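Local atomic coordinates of AbyA5 (Verrucosispora maris, PDB entry 4YWF), a protein that catalyses acetate elimination in the biosynthesis of a spirotetronate, as an esterase-like lyase of the alpha/beta hydrolase superfamily. Residues Leu77-Thr80 / Thr81-Met85; Ala159-Leu162 / Pro163-Ala166. The protein carries 4 engineered substitutions. One frame throughout, in Å; residues are numbered along the deposited sequence.

Contact 1: Leu77-Thr80 / Thr81-Met85; sequences LAAT and TFYNM. Engineered in segment 81-85: M85 (natural residue Leu).
L77 and T81 meet one turn apart on helix 76-87, an alpha-helix that precedes the first strand of the alpha/beta hydrolase sheet, 118-124, in the chain. Four successive i to i+4 backbone bonds join 77-80 to 81-85. The first has a companion. L77 O takes both the amide T81 N and the hydroxyl T81 OG1, each at 3.1 Å. The two donors come from opposite faces of the carbonyl plane. T81 OG1 lies beside its own backbone N (chi1 -54°), which turns the hydroxyl back to the preceding turn. F82 N bonds to A78 O at 3.0 Å. The same oxygen lies over one face of the F82 ring, offset toward the rim, 3.6 Å from CG. W63 of helix 59-72 also meets this ring, with the planes inclined at about 50°.

Y83 N bonds to A79 O at 2.8 Å, and the N-H points almost straight at the oxygen (178°). The phenol ring leans back along the helix, and Y83 CE2 comes to 4.2 Å from A79 CB. The hydroxyl, Y83 OH, hydrogen-bonds to E71. N84 N completes the series on T80 O at 2.9 Å. Two polar side chains on this helix have other partners: T80 OG1 bonds to L76 O, and N84 OD1 to R87. The hydroxyls of T80 and T81 therefore both return to carbonyls of the preceding turn. T80 and Y83 also pack on V106 of helix 94-111.

Each of the four carbonyls from L77 to T80 thus has an amide donor. The extra hydroxyl on L77 O gives T81, although exposed, a partner within its own helix. That bond is likely to restrict rotation of the T81 side chain.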
loop_
_atom_site.group_PDB
_atom_site.type_symbol
_atom_site.label_atom_id
_atom_site.label_comp_id
_atom_site.label_asym_id
_atom_site.label_seq_id
_atom_site.Cartn_x
_atom_site.Cartn_y
_atom_site.Cartn_z
ATOM N N LEU A 77 12.660 13.992 5.995
ATOM C CA LEU A 77 11.337 13.506 5.558
ATOM C C LEU A 77 10.995 14.044 4.191
ATOM O O LEU A 77 10.389 13.342 3.372
ATOM C CB LEU A 77 10.200 13.857 6.598
ATOM C CG LEU A 77 10.195 13.075 7.929
ATOM C CD1 LEU A 77 8.884 13.215 8.695
ATOM C CD2 LEU A 77 10.474 11.583 7.712
ATOM N N ALA A 78 11.316 15.310 3.940
ATOM C CA ALA A 78 11.129 15.806 2.578
ATOM C C ALA A 78 12.067 15.074 1.631
ATOM O O ALA A 78 11.686 14.837 0.495
ATOM C CB ALA A 78 11.348 17.316 2.483
ATOM N N ALA A 79 13.287 14.721 2.064
ATOM C CA ALA A 79 14.208 14.034 1.139
ATOM C C ALA A 79 13.713 12.654 0.802
ATOM O O ALA A 79 13.748 12.248 -0.354
ATOM C CB ALA A 79 15.593 13.977 1.686
ATOM N N THR A 80 13.235 11.947 1.834
ATOM C CA THR A 80 12.508 10.680 1.717
ATOM C C THR A 80 11.411 10.722 0.628
ATOM O O THR A 80 11.369 9.912 -0.304
ATOM C CB THR A 80 11.856 10.333 3.073
ATOM O OG1 THR A 80 12.879 10.072 4.077
ATOM C CG2 THR A 80 10.903 9.079 2.945
ATOM N N THR A 81 10.526 11.717 0.717
ATOM C CA THR A 81 9.495 11.856 -0.304
ATOM C C THR A 81 10.104 12.053 -1.688
ATOM O O THR A 81 9.647 11.448 -2.659
ATOM C CB THR A 81 8.597 13.087 0.014
ATOM O OG1 THR A 81 8.086 12.955 1.345
ATOM C CG2 THR A 81 7.455 13.195 -0.988
ATOM N N PHE A 82 11.096 12.942 -1.808
ATOM C CA PHE A 82 11.642 13.245 -3.103
ATOM C C PHE A 82 12.425 12.099 -3.718
ATOM O O PHE A 82 12.209 11.872 -4.860
ATOM C CB PHE A 82 12.445 14.543 -3.179
ATOM C CG PHE A 82 11.641 15.778 -2.971
ATOM C CD1 PHE A 82 10.250 15.788 -3.120
ATOM C CD2 PHE A 82 12.267 16.946 -2.592
ATOM C CE1 PHE A 82 9.523 16.950 -2.896
ATOM C CE2 PHE A 82 11.547 18.100 -2.422
ATOM C CZ PHE A 82 10.176 18.103 -2.517
ATOM N N TYR A 83 13.249 11.365 -2.961
ATOM C CA TYR A 83 13.869 10.147 -3.464
ATOM C C TYR A 83 12.801 9.121 -3.829
ATOM O O TYR A 83 12.936 8.418 -4.809
ATOM C CB TYR A 83 14.879 9.583 -2.458
ATOM C CG TYR A 83 16.081 10.441 -2.156
ATOM C CD1 TYR A 83 16.728 11.181 -3.159
ATOM C CD2 TYR A 83 16.631 10.479 -0.872
ATOM C CE1 TYR A 83 17.871 11.957 -2.888
ATOM C CE2 TYR A 83 17.766 11.260 -0.589
ATOM C CZ TYR A 83 18.354 12.009 -1.621
ATOM O OH TYR A 83 19.448 12.738 -1.362
ATOM N N ASN A 84 11.740 9.032 -3.037
ATOM C CA ASN A 84 10.606 8.137 -3.349
ATOM C C ASN A 84 10.055 8.433 -4.749
ATOM O O ASN A 84 9.994 7.549 -5.610
ATOM C CB ASN A 84 9.524 8.274 -2.246
ATOM C CG ASN A 84 8.307 7.408 -2.478
ATOM O OD1 ASN A 84 8.214 6.548 -3.385
ATOM N ND2 ASN A 84 7.407 7.557 -1.593
HETATM N N MSE A 85 9.740 9.708 -5.002
HETATM C CA MSE A 85 9.214 10.123 -6.308
HETATM C C MSE A 85 10.178 9.748 -7.415
HETATM O O MSE A 85 9.764 9.292 -8.469
HETATM C CB MSE A 85 8.985 11.613 -6.360
HETATM C CG MSE A 85 7.816 11.996 -5.500
HETATM SE SE MSE A 85 6.301 10.981 -6.239
HETATM C CE MSE A 85 6.008 9.631 -4.824
#

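Contact 2: Ala159-Leu162 / Pro163-Ala166; sequences APIL and PELA
I161 and L165 join a 3-10 turn, 159-161, to the first turn of helix 162-167. This short helix follows strand 143-148 in the alpha/beta hydrolase fold. I161 O is the main acceptor. It takes L165 N at 3.1 Å in a nearly straight bond (168°). It also takes E164 N at 2.9 Å, but that bond is weak and bent (121°). L162 O receives A166 N at 2.9 Å. L162, the first residue of the helix, has its N satisfied by A159 O at 3.1 Å, back in the 3-10 turn.

P163 has no amide hydrogen, so its nitrogen donates to nothing. Its ring sits at the first turn of the helix instead, with P163 CD 3.3 Å from P160 O. The ring also packs on V114 and I117. With an alanine here, the packing on V114 and I117 would probably be lost in part, and the backbone would be freer to turn at the helix start.

The E164 chain is bent and crosses the I161 side chain at about a right angle. L162 and L165 both pack on A172 of strand 171-174, and L162 also meets W132 of strand 127-134. I161 CG1 sits between its backbone N and carbonyl carbon (chi1 60°), and from there it lies 4.4 Å from L165 CD1.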
loop_
_atom_site.group_PDB
_atom_site.type_symbol
_atom_site.label_atom_id
_atom_site.label_comp_id
_atom_site.label_asym_id
_atom_site.label_seq_id
_atom_site.Cartn_x
_atom_site.Cartn_y
_atom_site.Cartn_z
ATOM N N ALA A 159 5.627 5.057 6.741
ATOM C CA ALA A 159 6.366 4.824 7.960
ATOM C C ALA A 159 6.508 6.016 8.884
ATOM O O ALA A 159 6.590 5.835 10.077
ATOM C CB ALA A 159 7.758 4.245 7.641
ATOM N N PRO A 160 6.535 7.247 8.344
ATOM C CA PRO A 160 6.715 8.356 9.257
ATOM C C PRO A 160 5.537 8.487 10.266
ATOM O O PRO A 160 5.705 9.102 11.335
ATOM C CB PRO A 160 6.727 9.548 8.332
ATOM C CG PRO A 160 7.170 9.056 7.009
ATOM C CD PRO A 160 6.714 7.646 6.942
ATOM N N ILE A 161 4.366 7.931 9.945
ATOM C CA ILE A 161 3.220 8.029 10.897
ATOM C C ILE A 161 3.145 6.895 11.910
ATOM O O ILE A 161 2.259 6.937 12.774
ATOM C CB ILE A 161 1.842 8.224 10.226
ATOM C CG1 ILE A 161 1.491 7.064 9.284
ATOM C CG2 ILE A 161 1.838 9.580 9.517
ATOM C CD1 ILE A 161 0.091 7.171 8.655
ATOM N N LEU A 162 4.089 5.945 11.873
ATOM C CA LEU A 162 4.148 4.852 12.870
ATOM C C LEU A 162 4.011 5.309 14.310
ATOM O O LEU A 162 3.278 4.700 15.072
ATOM C CB LEU A 162 5.398 3.998 12.699
ATOM C CG LEU A 162 5.366 3.063 11.492
ATOM C CD1 LEU A 162 6.741 2.485 11.170
ATOM C CD2 LEU A 162 4.370 1.921 11.688
ATOM N N PRO A 163 4.730 6.353 14.715
ATOM C CA PRO A 163 4.590 6.732 16.144
ATOM C C PRO A 163 3.162 7.138 16.486
ATOM O O PRO A 163 2.698 6.847 17.588
ATOM C CB PRO A 163 5.538 7.966 16.305
ATOM C CG PRO A 163 6.415 7.919 15.112
ATOM C CD PRO A 163 5.707 7.175 14.006
ATOM N N GLU A 164 2.481 7.817 15.573
ATOM C CA GLU A 164 1.109 8.259 15.867
ATOM C C GLU A 164 0.139 7.086 15.875
ATOM O O GLU A 164 -0.729 7.015 16.715
ATOM C CB GLU A 164 0.659 9.318 14.907
ATOM C CG GLU A 164 1.429 10.611 15.091
ATOM C CD GLU A 164 2.231 10.983 13.870
ATOM O OE1 GLU A 164 1.665 11.727 13.055
ATOM O OE2 GLU A 164 3.415 10.537 13.722
ATOM N N LEU A 165 0.322 6.119 14.986
ATOM C CA LEU A 165 -0.437 4.848 15.089
ATOM C C LEU A 165 -0.179 4.036 16.372
ATOM O O LEU A 165 -1.106 3.542 17.019
ATOM C CB LEU A 165 -0.155 3.982 13.866
ATOM C CG LEU A 165 -0.606 4.500 12.512
ATOM C CD1 LEU A 165 -0.099 3.553 11.402
ATOM C CD2 LEU A 165 -2.109 4.636 12.418
ATOM N N ALA A 166 1.075 3.911 16.789
ATOM C CA ALA A 166 1.349 3.331 18.104
ATOM C C ALA A 166 0.646 4.107 19.262
ATOM O O ALA A 166 0.171 3.485 20.213
ATOM C CB ALA A 166 2.832 3.250 18.355
#

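From the N terminus, the chain forms contact 1 first, within helix 76-87. It then runs through helix 94-111 and strands 118-124, 127-134 and 143-148 before reaching contact 2. The two contacts follow in series and neither nest nor cross. Each joins adjoining segments, so neither closes a long loop. Contact 1 lies in helix 76-87, which packs on helices 59-72 and 94-111. Contact 2 lies against the sheet, at strands 127-134 and 171-174. Their centres are about 17 Å apart. They touch where L77 CD2 packs on P160 CG at 4.2 Å. Helix 94-111 borders both, through W110, V106 and C103 for contact 1 and F107 for contact 2.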